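Local coordinates for SusD superfamily protein (Bacteroides thetaiotaomicron VPI-5482, PDB 3HDX), which probably binds polysaccharide at the outer membrane of this gut bacterium, as a member of the carbohydrate-capturing SusD family, at residues Asn33-Cys38 with Ser356-Thr361; Met125-Gly130 with Arg430-Val435; Thr154-Ala159 with Ala204-Trp209; Leu448-Ile451 with Gly455-Trp458. All coordinates share one frame; numbering follows the deposited sequence.

Interaction 1: residues Asn33-Cys38 with Ser356-Thr361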
loop_
_atom_site.group_PDB
_atom_site.type_symbol
_atom_site.label_atom_id
_atom_site.label_comp_id
_atom_site.label_asym_id
_atom_site.label_seq_id
_atom_site.Cartn_x
_atom_site.Cartn_y
_atom_site.Cartn_z
ATOM N N ASN A 33 13.364 -0.935 0.339
ATOM C CA ASN A 33 12.319 -0.402 1.205
ATOM C C ASN A 33 11.408 0.626 0.514
ATOM O O ASN A 33 10.854 1.522 1.160
ATOM C CB ASN A 33 12.932 0.139 2.512
ATOM C CG ASN A 33 13.514 -0.942 3.352
ATOM O OD1 ASN A 33 12.947 -2.026 3.426
ATOM N ND2 ASN A 33 14.710 -0.702 3.902
ATOM N N THR A 34 11.202 0.422 -0.784
ATOM C CA THR A 34 10.381 1.279 -1.622
ATOM C C THR A 34 9.072 1.709 -0.975
ATOM O O THR A 34 8.739 2.879 -0.957
ATOM C CB THR A 34 10.088 0.603 -3.008
ATOM O OG1 THR A 34 11.291 0.605 -3.789
ATOM C CG2 THR A 34 8.930 1.296 -3.758
ATOM N N HIS A 35 8.338 0.750 -0.431
ATOM C CA HIS A 35 7.004 1.062 0.088
ATOM C C HIS A 35 7.013 2.185 1.130
ATOM O O HIS A 35 6.226 3.133 1.056
ATOM C CB HIS A 35 6.357 -0.220 0.634
ATOM C CG HIS A 35 4.914 -0.056 1.035
ATOM N ND1 HIS A 35 3.910 0.277 0.147
ATOM C CD2 HIS A 35 4.311 -0.245 2.235
ATOM C CE1 HIS A 35 2.760 0.316 0.803
ATOM N NE2 HIS A 35 2.976 0.004 2.069
ATOM N N TRP A 36 7.987 2.105 2.029
ATOM C CA TRP A 36 8.129 3.056 3.133
ATOM C C TRP A 36 8.877 4.298 2.720
ATOM O O TRP A 36 8.560 5.392 3.189
ATOM C CB TRP A 36 8.735 2.356 4.363
ATOM C CG TRP A 36 7.934 1.127 4.668
ATOM C CD1 TRP A 36 6.746 1.054 5.334
ATOM C CD2 TRP A 36 8.211 -0.194 4.182
ATOM N NE1 TRP A 36 6.275 -0.237 5.316
ATOM C CE2 TRP A 36 7.149 -1.020 4.611
ATOM C CE3 TRP A 36 9.254 -0.763 3.411
ATOM C CZ2 TRP A 36 7.099 -2.386 4.301
ATOM C CZ3 TRP A 36 9.197 -2.121 3.097
ATOM C CH2 TRP A 36 8.111 -2.910 3.526
ATOM N N ILE A 37 9.900 4.122 1.872
ATOM C CA ILE A 37 10.690 5.242 1.361
ATOM C C ILE A 37 9.783 6.183 0.566
ATOM O O ILE A 37 9.764 7.408 0.794
ATOM C CB ILE A 37 11.860 4.728 0.456
ATOM C CG1 ILE A 37 12.942 4.013 1.294
ATOM C CG2 ILE A 37 12.427 5.864 -0.396
ATOM C CD1 ILE A 37 13.662 4.833 2.281
ATOM N N CYS A 38 8.970 5.601 -0.319
ATOM C CA CYS A 38 8.076 6.390 -1.162
ATOM C C CYS A 38 6.801 6.847 -0.471
ATOM O O CYS A 38 6.251 7.891 -0.874
ATOM C CB CYS A 38 7.723 5.626 -2.461
ATOM S SG CYS A 38 9.134 5.222 -3.473
ATOM N N SER A 356 7.703 -9.166 8.717
ATOM C CA SER A 356 6.511 -8.360 8.547
ATOM C C SER A 356 5.972 -8.316 7.126
ATOM O O SER A 356 6.732 -8.145 6.163
ATOM C CB SER A 356 6.772 -6.918 8.979
ATOM O OG SER A 356 7.949 -6.408 8.409
ATOM N N SER A 357 4.658 -8.454 7.028
ATOM C CA SER A 357 3.960 -8.320 5.761
ATOM C C SER A 357 3.801 -6.844 5.426
ATOM O O SER A 357 3.671 -5.990 6.321
ATOM C CB SER A 357 2.534 -8.881 5.836
ATOM O OG SER A 357 2.473 -10.266 6.072
ATOM N N ILE A 358 3.806 -6.569 4.127
ATOM C CA ILE A 358 3.318 -5.303 3.610
ATOM C C ILE A 358 1.782 -5.354 3.706
ATOM O O ILE A 358 1.146 -6.346 3.275
ATOM C CB ILE A 358 3.760 -5.076 2.156
ATOM C CG1 ILE A 358 5.265 -4.903 2.050
ATOM C CG2 ILE A 358 3.002 -3.864 1.537
ATOM C CD1 ILE A 358 5.787 -5.089 0.637
ATOM N N VAL A 359 1.192 -4.319 4.309
ATOM C CA VAL A 359 -0.263 -4.192 4.393
ATOM C C VAL A 359 -0.651 -2.978 3.577
ATOM O O VAL A 359 -0.513 -1.832 4.021
ATOM C CB VAL A 359 -0.772 -4.100 5.812
ATOM C CG1 VAL A 359 -2.310 -3.904 5.813
ATOM C CG2 VAL A 359 -0.316 -5.356 6.647
ATOM N N PHE A 360 -1.071 -3.233 2.333
ATOM C CA PHE A 360 -1.487 -2.143 1.488
ATOM C C PHE A 360 -2.749 -1.496 2.018
ATOM O O PHE A 360 -2.843 -0.279 2.048
ATOM C CB PHE A 360 -1.629 -2.571 0.031
ATOM C CG PHE A 360 -2.131 -1.481 -0.851
ATOM C CD1 PHE A 360 -1.290 -0.442 -1.272
ATOM C CD2 PHE A 360 -3.464 -1.424 -1.217
ATOM C CE1 PHE A 360 -1.815 0.602 -2.096
ATOM C CE2 PHE A 360 -3.941 -0.391 -2.019
ATOM C CZ PHE A 360 -3.129 0.611 -2.418
ATOM N N THR A 361 -3.722 -2.326 2.395
ATOM C CA THR A 361 -4.975 -1.839 2.938
ATOM C C THR A 361 -5.618 -2.832 3.884
ATOM O O THR A 361 -5.320 -4.027 3.914
ATOM C CB THR A 361 -5.961 -1.427 1.821
ATOM O OG1 THR A 361 -7.072 -0.701 2.383
ATOM C CG2 THR A 361 -6.463 -2.612 0.999
HETATM O O HOH W 1 2.274 -1.632 4.636
#
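His-35 and Ile-358 are the nearest backbone neighbours, CA atoms 8.2 Å apart, where helix 34-38 passes strand 358-361 at an axis distance of 10.8 Å and an angle of 57°. In this mainly helical SusD fold the strand is one half of a small antiparallel sheet with strand 259-261, and its Ile-358 faces the helix. The two branches of that isoleucine are divided between two aromatic side chains. CG1, beside the backbone N (chi1 -67°), meets the six-membered ring of Trp-36, 3.8 Å from CH2, while CG2 lies over one face of the imidazole of His-35, 4.0 Å from the ring centroid and offset toward the rim, a CH-pi contact. His-35 CB in turn covers a face of the Trp-36 indole, and Leu-29 of helix 11-30 touches both His-35 and Ile-358. Cutting Ile-358 back to an alanine is likely to open a gap beside the indole and leave the imidazole face without its methyl cover. The imidazole is held at both nitrogens: ND1 bonds to Tyr-124, and NE2, besides a weak bond to the carbonyl of Glu-427, makes a weak 3.1 Å one to a water, which donates a 2.9 Å hydrogen bond to Val-359 O.

Interaction 2: residues Met125-Gly130 with Arg430-Val435. With EDO (1,2-ethanediol), chain E.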
loop_
_atom_site.group_PDB
_atom_site.type_symbol
_atom_site.label_atom_id
_atom_site.label_comp_id
_atom_site.label_asym_id
_atom_site.label_seq_id
_atom_site.Cartn_x
_atom_site.Cartn_y
_atom_site.Cartn_z
HETATM N N MSE A 125 2.802 2.231 -9.564
HETATM C CA MSE A 125 3.891 2.907 -10.249
HETATM C C MSE A 125 3.428 4.295 -10.763
HETATM O O MSE A 125 4.226 5.239 -10.801
HETATM C CB MSE A 125 4.545 2.015 -11.316
HETATM C CG MSE A 125 3.758 1.888 -12.574
HETATM SE SE MSE A 125 4.478 0.615 -13.821
HETATM C CE MSE A 125 6.287 1.374 -13.960
ATOM N N VAL A 126 2.157 4.429 -11.153
ATOM C CA VAL A 126 1.604 5.741 -11.562
ATOM C C VAL A 126 1.636 6.744 -10.414
ATOM O O VAL A 126 1.965 7.931 -10.620
ATOM C CB VAL A 126 0.197 5.613 -12.217
ATOM C CG1 VAL A 126 -0.573 6.970 -12.209
ATOM C CG2 VAL A 126 0.347 4.970 -13.616
ATOM N N ARG A 127 1.400 6.279 -9.181
ATOM C CA ARG A 127 1.489 7.204 -8.057
ATOM C C ARG A 127 2.924 7.708 -7.856
ATOM O O ARG A 127 3.117 8.835 -7.379
ATOM C CB ARG A 127 1.040 6.581 -6.747
ATOM C CG ARG A 127 -0.435 6.210 -6.691
ATOM C CD ARG A 127 -0.843 5.973 -5.230
ATOM N NE ARG A 127 -0.045 4.926 -4.617
ATOM C CZ ARG A 127 -0.288 4.398 -3.410
ATOM N NH1 ARG A 127 -1.315 4.791 -2.677
ATOM N NH2 ARG A 127 0.499 3.457 -2.951
ATOM N N ILE A 128 3.908 6.861 -8.190
ATOM C CA ILE A 128 5.327 7.182 -7.992
ATOM C C ILE A 128 5.898 8.074 -9.096
ATOM O O ILE A 128 6.533 9.083 -8.800
ATOM C CB ILE A 128 6.173 5.882 -7.784
ATOM C CG1 ILE A 128 5.781 5.185 -6.480
ATOM C CG2 ILE A 128 7.666 6.175 -7.787
ATOM C CD1 ILE A 128 6.411 3.843 -6.275
ATOM N N TRP A 129 5.694 7.678 -10.340
ATOM C CA TRP A 129 6.314 8.322 -11.499
ATOM C C TRP A 129 5.366 9.158 -12.351
ATOM O O TRP A 129 5.823 9.968 -13.142
ATOM C CB TRP A 129 7.010 7.276 -12.407
ATOM C CG TRP A 129 8.257 6.698 -11.824
ATOM C CD1 TRP A 129 9.513 7.273 -11.824
ATOM C CD2 TRP A 129 8.404 5.426 -11.193
ATOM N NE1 TRP A 129 10.402 6.442 -11.194
ATOM C CE2 TRP A 129 9.744 5.300 -10.803
ATOM C CE3 TRP A 129 7.521 4.385 -10.893
ATOM C CZ2 TRP A 129 10.209 4.182 -10.127
ATOM C CZ3 TRP A 129 7.982 3.284 -10.210
ATOM C CH2 TRP A 129 9.314 3.184 -9.848
ATOM N N GLY A 130 4.056 8.979 -12.184
ATOM C CA GLY A 130 3.089 9.655 -13.051
ATOM C C GLY A 130 2.954 8.867 -14.357
ATOM O O GLY A 130 2.600 7.693 -14.357
ATOM N N ARG A 430 1.231 7.997 4.132
ATOM C CA ARG A 430 1.317 9.431 4.440
ATOM C C ARG A 430 1.562 10.345 3.238
ATOM O O ARG A 430 0.887 11.339 3.062
ATOM C CB ARG A 430 2.335 9.671 5.543
ATOM C CG ARG A 430 2.531 11.081 5.979
ATOM C CD ARG A 430 1.279 11.791 6.489
ATOM N NE ARG A 430 1.640 13.117 6.951
ATOM C CZ ARG A 430 0.817 14.143 7.187
ATOM N NH1 ARG A 430 -0.494 14.048 7.056
ATOM N NH2 ARG A 430 1.338 15.292 7.596
ATOM N N TRP A 431 2.553 10.026 2.437
ATOM C CA TRP A 431 2.897 10.892 1.292
ATOM C C TRP A 431 1.728 10.984 0.293
ATOM O O TRP A 431 1.335 12.069 -0.112
ATOM C CB TRP A 431 4.173 10.400 0.589
ATOM C CG TRP A 431 4.338 11.049 -0.738
ATOM C CD1 TRP A 431 4.150 10.459 -1.940
ATOM C CD2 TRP A 431 4.571 12.445 -0.997
ATOM N NE1 TRP A 431 4.279 11.389 -2.946
ATOM C CE2 TRP A 431 4.541 12.621 -2.393
ATOM C CE3 TRP A 431 4.809 13.542 -0.191
ATOM C CZ2 TRP A 431 4.766 13.865 -3.002
ATOM C CZ3 TRP A 431 5.020 14.791 -0.779
ATOM C CH2 TRP A 431 5.001 14.941 -2.176
ATOM N N TYR A 432 1.170 9.843 -0.089
ATOM C CA TYR A 432 0.057 9.824 -1.034
ATOM C C TYR A 432 -1.166 10.563 -0.442
ATOM O O TYR A 432 -1.845 11.314 -1.134
ATOM C CB TYR A 432 -0.294 8.397 -1.438
ATOM C CG TYR A 432 0.881 7.617 -1.919
ATOM C CD1 TYR A 432 1.532 7.970 -3.099
ATOM C CD2 TYR A 432 1.417 6.584 -1.145
ATOM C CE1 TYR A 432 2.654 7.287 -3.514
ATOM C CE2 TYR A 432 2.537 5.879 -1.555
ATOM C CZ TYR A 432 3.165 6.242 -2.742
ATOM O OH TYR A 432 4.263 5.524 -3.182
ATOM N N ASP A 433 -1.407 10.335 0.843
ATOM C CA ASP A 433 -2.451 11.021 1.580
ATOM C C ASP A 433 -2.232 12.528 1.590
ATOM O O ASP A 433 -3.184 13.301 1.436
ATOM C CB ASP A 433 -2.532 10.518 3.013
ATOM C CG ASP A 433 -3.139 9.121 3.127
ATOM O OD1 ASP A 433 -3.589 8.521 2.131
ATOM O OD2 ASP A 433 -3.194 8.607 4.262
ATOM N N LEU A 434 -0.968 12.978 1.713
ATOM C CA LEU A 434 -0.699 14.437 1.707
ATOM C C LEU A 434 -1.107 15.050 0.380
ATOM O O LEU A 434 -1.649 16.167 0.362
ATOM C CB LEU A 434 0.786 14.703 1.982
ATOM C CG LEU A 434 1.178 14.748 3.456
ATOM C CD1 LEU A 434 2.698 14.732 3.577
ATOM C CD2 LEU A 434 0.607 16.008 4.118
ATOM N N VAL A 435 -0.845 14.316 -0.708
ATOM C CA VAL A 435 -1.218 14.783 -2.060
ATOM C C VAL A 435 -2.756 14.823 -2.205
ATOM O O VAL A 435 -3.316 15.835 -2.614
ATOM C CB VAL A 435 -0.541 13.935 -3.174
ATOM C CG1 VAL A 435 -1.065 14.330 -4.570
ATOM C CG2 VAL A 435 1.020 14.026 -3.107
HETATM C C1 EDO E . -1.319 17.914 7.294
HETATM O O1 EDO E . -1.289 16.603 7.891
HETATM C C2 EDO E . -0.274 18.803 7.920
HETATM O O2 EDO E . 1.010 18.228 7.669
HETATM O O HOH W 2 2.610 4.000 -5.021
HETATM O O HOH W 3 4.823 9.982 -5.575
HETATM O O HOH W 4 2.872 11.183 -5.767
#
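Tyr-432 and Arg-127 form the centre of this contact between the last turn of helix 104-129 and the first of helix 430-441, in the helical scaffold of the SusD family. The guanidinium of Arg-127 lies flat on the phenol ring, its plane turned by only 5° from that of the ring and CZ 3.6 Å from the centroid, a stacked cation-pi pair. CD rests on the ring face as a CH-pi contact, and the bend at chi3 (-58°) beyond it turns NE and the guanidinium flat over the ring, with NH2 over Tyr-432 CE2. At the far end of the phenol, OH comes within 3.6 Å of Ile-128 CG1. One water joins the polar ends of the stack, accepting a 2.8 Å bond from Arg-127 NE and making a weak one to Tyr-432 OH. A second bridge, modelled as two closely spaced water positions, runs from Arg-127 O to Trp-431 NE1. Trp-209 of helix 196-209 packs against both partners of the stack. A leucine in place of Tyr-432 would probably leave the guanidinium without its aromatic platform and the NE-bound water without its phenol partner. Asp-433, paired with Arg-420 and Arg-436, keeps OD1 6.5 Å from Arg-127 NH1; across this contact the buried positive charge is therefore probably eased mainly by the tyrosine pi face and water.

Interaction 3: residues Thr154-Ala159 with Ala204-Trp209; sequences TVLSYA and AHICAW. With EDO (1,2-ethanediol), chain D.
Ala-159 N hydrogen-bonds to Val-155 O at 2.9 Å, and Trp-209 N makes an equally long bond to His-205 O; each lies within its own helix, and no hydrogen bond spans the gap between the two. The helices run antiparallel, short axes 10.7 Å apart at 155°, the kind of pairing on which the helical TPR-clan scaffold is built. Ile-206 lies between two residues one turn apart on the other helix. Its CG2 methyl rests 4.0 Å from Leu-156 CB and close to Leu-156 CD2, the two side chains lying alongside with their ends pointing opposite ways, whereas its CD1, at the end of the other branch, reaches the methyl of Ala-159 at 4.1 Å. Farther along, Leu-156 CD1 meets the indole of Trp-209 at its edge, near the ring plane, 4.2 Å from CD1 of the tryptophan. With CG set anti to the backbone N (chi1 -171°), that indole extends toward helix 430-441, where it packs on Tyr-432 and Val-435. A bound ethanediol covers one indole face with O1, which also donates a bond to Trp-209 O; Arg-127 CG lies against the opposite face. Phe-123 of helix 104-129 also touches Ile-206. With aliphatic methyls and a ring edge the sole groups meeting across it, the join between the helices probably rests on shape fit and the exclusion of water, with no directional bond to fix its register.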
loop_
_atom_site.group_PDB
_atom_site.type_symbol
_atom_site.label_atom_id
_atom_site.label_comp_id
_atom_site.label_asym_id
_atom_site.label_seq_id
_atom_site.Cartn_x
_atom_site.Cartn_y
_atom_site.Cartn_z
ATOM N N THR A 154 -4.545 7.560 -18.890
ATOM C CA THR A 154 -4.740 6.408 -19.786
ATOM C C THR A 154 -4.341 5.100 -19.097
ATOM O O THR A 154 -5.025 4.078 -19.220
ATOM C CB THR A 154 -3.963 6.623 -21.087
ATOM O OG1 THR A 154 -4.418 7.870 -21.655
ATOM C CG2 THR A 154 -4.157 5.476 -22.057
ATOM N N VAL A 155 -3.232 5.147 -18.354
ATOM C CA VAL A 155 -2.760 3.967 -17.635
ATOM C C VAL A 155 -3.783 3.581 -16.550
ATOM O O VAL A 155 -4.122 2.401 -16.378
ATOM C CB VAL A 155 -1.354 4.194 -17.036
ATOM C CG1 VAL A 155 -0.939 3.009 -16.232
ATOM C CG2 VAL A 155 -0.323 4.530 -18.134
ATOM N N LEU A 156 -4.289 4.567 -15.820
ATOM C CA LEU A 156 -5.270 4.265 -14.767
ATOM C C LEU A 156 -6.575 3.752 -15.363
ATOM O O LEU A 156 -7.225 2.875 -14.782
ATOM C CB LEU A 156 -5.466 5.497 -13.877
ATOM C CG LEU A 156 -4.224 5.870 -13.059
ATOM C CD1 LEU A 156 -4.521 7.118 -12.211
ATOM C CD2 LEU A 156 -3.732 4.715 -12.164
ATOM N N SER A 157 -6.991 4.273 -16.520
ATOM C CA SER A 157 -8.201 3.737 -17.165
ATOM C C SER A 157 -8.016 2.260 -17.565
ATOM O O SER A 157 -8.940 1.449 -17.417
ATOM C CB SER A 157 -8.585 4.526 -18.422
ATOM O OG SER A 157 -9.019 5.814 -18.105
ATOM N N TYR A 158 -6.822 1.909 -18.013
ATOM C CA TYR A 158 -6.495 0.505 -18.301
ATOM C C TYR A 158 -6.569 -0.320 -16.997
ATOM O O TYR A 158 -7.245 -1.382 -16.956
ATOM C CB TYR A 158 -5.089 0.397 -18.943
ATOM C CG TYR A 158 -4.552 -1.008 -19.070
ATOM C CD1 TYR A 158 -4.955 -1.834 -20.102
ATOM C CD2 TYR A 158 -3.647 -1.503 -18.136
ATOM C CE1 TYR A 158 -4.439 -3.095 -20.258
ATOM C CE2 TYR A 158 -3.107 -2.752 -18.279
ATOM C CZ TYR A 158 -3.523 -3.566 -19.332
ATOM O OH TYR A 158 -2.999 -4.821 -19.456
ATOM N N ALA A 159 -5.933 0.185 -15.937
ATOM C CA ALA A 159 -5.917 -0.526 -14.649
ATOM C C ALA A 159 -7.338 -0.762 -14.098
ATOM O O ALA A 159 -7.659 -1.860 -13.645
ATOM C CB ALA A 159 -5.017 0.137 -13.659
ATOM N N ALA A 204 -10.994 1.511 -5.528
ATOM C CA ALA A 204 -11.335 2.631 -4.651
ATOM C C ALA A 204 -10.207 3.670 -4.597
ATOM O O ALA A 204 -10.447 4.863 -4.692
ATOM C CB ALA A 204 -11.683 2.137 -3.215
ATOM N N HIS A 205 -8.991 3.175 -4.418
ATOM C CA HIS A 205 -7.824 4.050 -4.356
ATOM C C HIS A 205 -7.455 4.709 -5.683
ATOM O O HIS A 205 -6.972 5.847 -5.678
ATOM C CB HIS A 205 -6.655 3.365 -3.652
ATOM C CG HIS A 205 -6.749 3.449 -2.166
ATOM N ND1 HIS A 205 -6.628 4.658 -1.509
ATOM C CD2 HIS A 205 -6.915 2.500 -1.208
ATOM C CE1 HIS A 205 -6.739 4.446 -0.207
ATOM N NE2 HIS A 205 -6.931 3.152 0.003
ATOM N N ILE A 206 -7.570 3.991 -6.807
ATOM C CA ILE A 206 -7.331 4.616 -8.108
ATOM C C ILE A 206 -8.310 5.786 -8.247
ATOM O O ILE A 206 -7.919 6.909 -8.590
ATOM C CB ILE A 206 -7.572 3.657 -9.291
ATOM C CG1 ILE A 206 -6.484 2.574 -9.340
ATOM C CG2 ILE A 206 -7.615 4.443 -10.621
ATOM C CD1 ILE A 206 -6.819 1.324 -10.228
ATOM N N CYS A 207 -9.580 5.515 -7.948
ATOM C CA CYS A 207 -10.601 6.563 -8.079
ATOM C C CYS A 207 -10.315 7.758 -7.183
ATOM O O CYS A 207 -10.411 8.901 -7.621
ATOM C CB CYS A 207 -12.012 5.995 -7.861
ATOM S SG CYS A 207 -12.499 4.795 -9.130
ATOM N N ALA A 208 -9.969 7.518 -5.925
ATOM C CA ALA A 208 -9.650 8.627 -5.039
ATOM C C ALA A 208 -8.435 9.441 -5.543
ATOM O O ALA A 208 -8.444 10.665 -5.481
ATOM C CB ALA A 208 -9.366 8.122 -3.591
ATOM N N TRP A 209 -7.415 8.733 -6.029
ATOM C CA TRP A 209 -6.182 9.366 -6.582
ATOM C C TRP A 209 -6.482 10.270 -7.773
ATOM O O TRP A 209 -5.800 11.269 -7.981
ATOM C CB TRP A 209 -5.145 8.310 -6.932
ATOM C CG TRP A 209 -3.781 8.810 -7.314
ATOM C CD1 TRP A 209 -3.176 8.701 -8.524
ATOM C CD2 TRP A 209 -2.832 9.406 -6.438
ATOM N NE1 TRP A 209 -1.901 9.242 -8.471
ATOM C CE2 TRP A 209 -1.679 9.677 -7.188
ATOM C CE3 TRP A 209 -2.873 9.804 -5.097
ATOM C CZ2 TRP A 209 -0.552 10.248 -6.623
ATOM C CZ3 TRP A 209 -1.723 10.380 -4.531
ATOM C CH2 TRP A 209 -0.604 10.628 -5.309
HETATM C C1 EDO D . -2.054 12.920 -8.496
HETATM O O1 EDO D . -3.064 12.826 -7.474
HETATM C C2 EDO D . -1.931 14.380 -8.886
HETATM O O2 EDO D . -3.211 14.868 -9.336
#

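Interaction 4: residues Leu448-Ile451 with Gly455-Trp458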
loop_
_atom_site.group_PDB
_atom_site.type_symbol
_atom_site.label_atom_id
_atom_site.label_comp_id
_atom_site.label_asym_id
_atom_site.label_seq_id
_atom_site.Cartn_x
_atom_site.Cartn_y
_atom_site.Cartn_z
ATOM N N LEU A 448 0.509 23.012 -4.052
ATOM C CA LEU A 448 -0.293 22.938 -5.310
ATOM C C LEU A 448 0.596 23.087 -6.549
ATOM O O LEU A 448 0.399 22.400 -7.560
ATOM C CB LEU A 448 -1.422 23.971 -5.313
ATOM C CG LEU A 448 -2.538 23.752 -4.305
ATOM C CD1 LEU A 448 -3.381 25.048 -4.165
ATOM C CD2 LEU A 448 -3.371 22.514 -4.753
ATOM N N ARG A 449 1.616 23.942 -6.456
ATOM C CA ARG A 449 2.559 24.096 -7.592
ATOM C C ARG A 449 3.404 22.846 -7.741
ATOM O O ARG A 449 3.707 22.446 -8.845
ATOM C CB ARG A 449 3.391 25.352 -7.433
ATOM C CG ARG A 449 4.478 25.566 -8.475
ATOM C CD ARG A 449 5.748 24.994 -7.973
ATOM N NE ARG A 449 6.822 25.167 -8.923
ATOM C CZ ARG A 449 8.088 24.852 -8.649
ATOM N NH1 ARG A 449 8.458 24.347 -7.457
ATOM N NH2 ARG A 449 8.992 25.062 -9.591
ATOM N N LEU A 450 3.838 22.247 -6.629
ATOM C CA LEU A 450 4.575 20.981 -6.686
ATOM C C LEU A 450 3.751 19.901 -7.405
ATOM O O LEU A 450 4.295 19.118 -8.194
ATOM C CB LEU A 450 4.939 20.519 -5.276
ATOM C CG LEU A 450 5.977 19.404 -5.155
ATOM C CD1 LEU A 450 7.387 19.896 -5.503
ATOM C CD2 LEU A 450 6.009 18.854 -3.752
ATOM N N ILE A 451 2.437 19.893 -7.174
ATOM C CA ILE A 451 1.538 18.921 -7.827
ATOM C C ILE A 451 1.463 19.208 -9.323
ATOM O O ILE A 451 1.705 18.314 -10.138
ATOM C CB ILE A 451 0.128 18.936 -7.209
ATOM C CG1 ILE A 451 0.174 18.394 -5.768
ATOM C CG2 ILE A 451 -0.871 18.103 -8.061
ATOM C CD1 ILE A 451 -1.059 18.718 -4.930
ATOM N N GLY A 455 6.552 17.789 -9.431
ATOM C CA GLY A 455 7.484 17.559 -8.340
ATOM C C GLY A 455 7.020 16.602 -7.267
ATOM O O GLY A 455 7.782 16.288 -6.360
ATOM N N ILE A 456 5.778 16.135 -7.399
ATOM C CA ILE A 456 5.216 15.084 -6.543
ATOM C C ILE A 456 5.578 13.689 -7.044
ATOM O O ILE A 456 5.251 12.687 -6.370
ATOM C CB ILE A 456 3.676 15.177 -6.414
ATOM C CG1 ILE A 456 2.971 15.089 -7.784
ATOM C CG2 ILE A 456 3.293 16.421 -5.569
ATOM C CD1 ILE A 456 1.489 14.734 -7.673
ATOM N N TYR A 457 6.254 13.589 -8.191
ATOM C CA TYR A 457 6.707 12.284 -8.698
ATOM C C TYR A 457 8.207 12.151 -8.580
ATOM O O TYR A 457 8.941 13.119 -8.311
ATOM C CB TYR A 457 6.254 12.124 -10.155
ATOM C CG TYR A 457 4.765 12.262 -10.298
ATOM C CD1 TYR A 457 3.929 11.388 -9.642
ATOM C CD2 TYR A 457 4.190 13.258 -11.080
ATOM C CE1 TYR A 457 2.572 11.479 -9.756
ATOM C CE2 TYR A 457 2.806 13.383 -11.177
ATOM C CZ TYR A 457 1.998 12.469 -10.504
ATOM O OH TYR A 457 0.601 12.501 -10.589
ATOM N N TRP A 458 8.654 10.921 -8.719
ATOM C CA TRP A 458 10.071 10.575 -8.718
ATOM C C TRP A 458 10.652 10.787 -10.096
ATOM O O TRP A 458 9.960 10.677 -11.121
ATOM C CB TRP A 458 10.306 9.104 -8.307
ATOM C CG TRP A 458 10.201 8.930 -6.853
ATOM C CD1 TRP A 458 9.051 9.011 -6.084
ATOM C CD2 TRP A 458 11.274 8.635 -5.954
ATOM N NE1 TRP A 458 9.372 8.782 -4.762
ATOM C CE2 TRP A 458 10.718 8.528 -4.651
ATOM C CE3 TRP A 458 12.663 8.428 -6.127
ATOM C CZ2 TRP A 458 11.514 8.282 -3.505
ATOM C CZ3 TRP A 458 13.438 8.143 -4.997
ATOM C CH2 TRP A 458 12.862 8.081 -3.702
#
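Ile-456, just past helix 445-453, turns its branched side chain against Ile-451 and Leu-450 in the helix. From CB the two branches part. CG2, on the backbone N side, is the busier: it sits 3.7 Å from Ile-451 CG1 and 4.0 Å from Leu-450 CG. CG1 takes the crowded position between backbone N and carbonyl carbon (chi1 58°), which lays it along the Ile-451 backbone, 4.1 Å from CA, with its other side over the ring of Tyr-457. At the tip, CD1 touches the CG2 methyl of Ile-451. This is the C-terminal end of helix 445-453, where Leu-450 O receives weak, bent hydrogen bonds from the residues five and six positions on, from Gly-455 N at 2.9 Å and from Ile-456 N at 3.4 Å. Gly-455 leaves room for the side chain of Leu-450, whose CG and CD1 lie against the glycine backbone; a CB on that residue would fall 2.4 Å from Leu-450 CD1 as it stands. Trp-431 and Val-435 of helix 430-441 also touch Ile-456. Gly-455 O accepts a hydrogen bond from ND2 of Asn-60.

How the interactions relate
From the N terminus, helix 34-41 opens the first loop, which interaction 1 closes more than 300 residues later at strand 358-361. Helix 104-129 starts inside that loop but meets helix 430-441 beyond it, so interactions 1 and 2 cross and tie the N-terminal helices to the C-terminal part of the chain. Interaction 3, joining helices 152-169 and 196-209, is nested inside both and is the first to close; its Val-155 packs on Val-126 of interaction 2. Interaction 4 follows in series as a short local closure, and its outgoing residue Trp-458 probably hydrogen-bonds to Ile-128 O and packs on Cys-38, linking it to interactions 2 and 1.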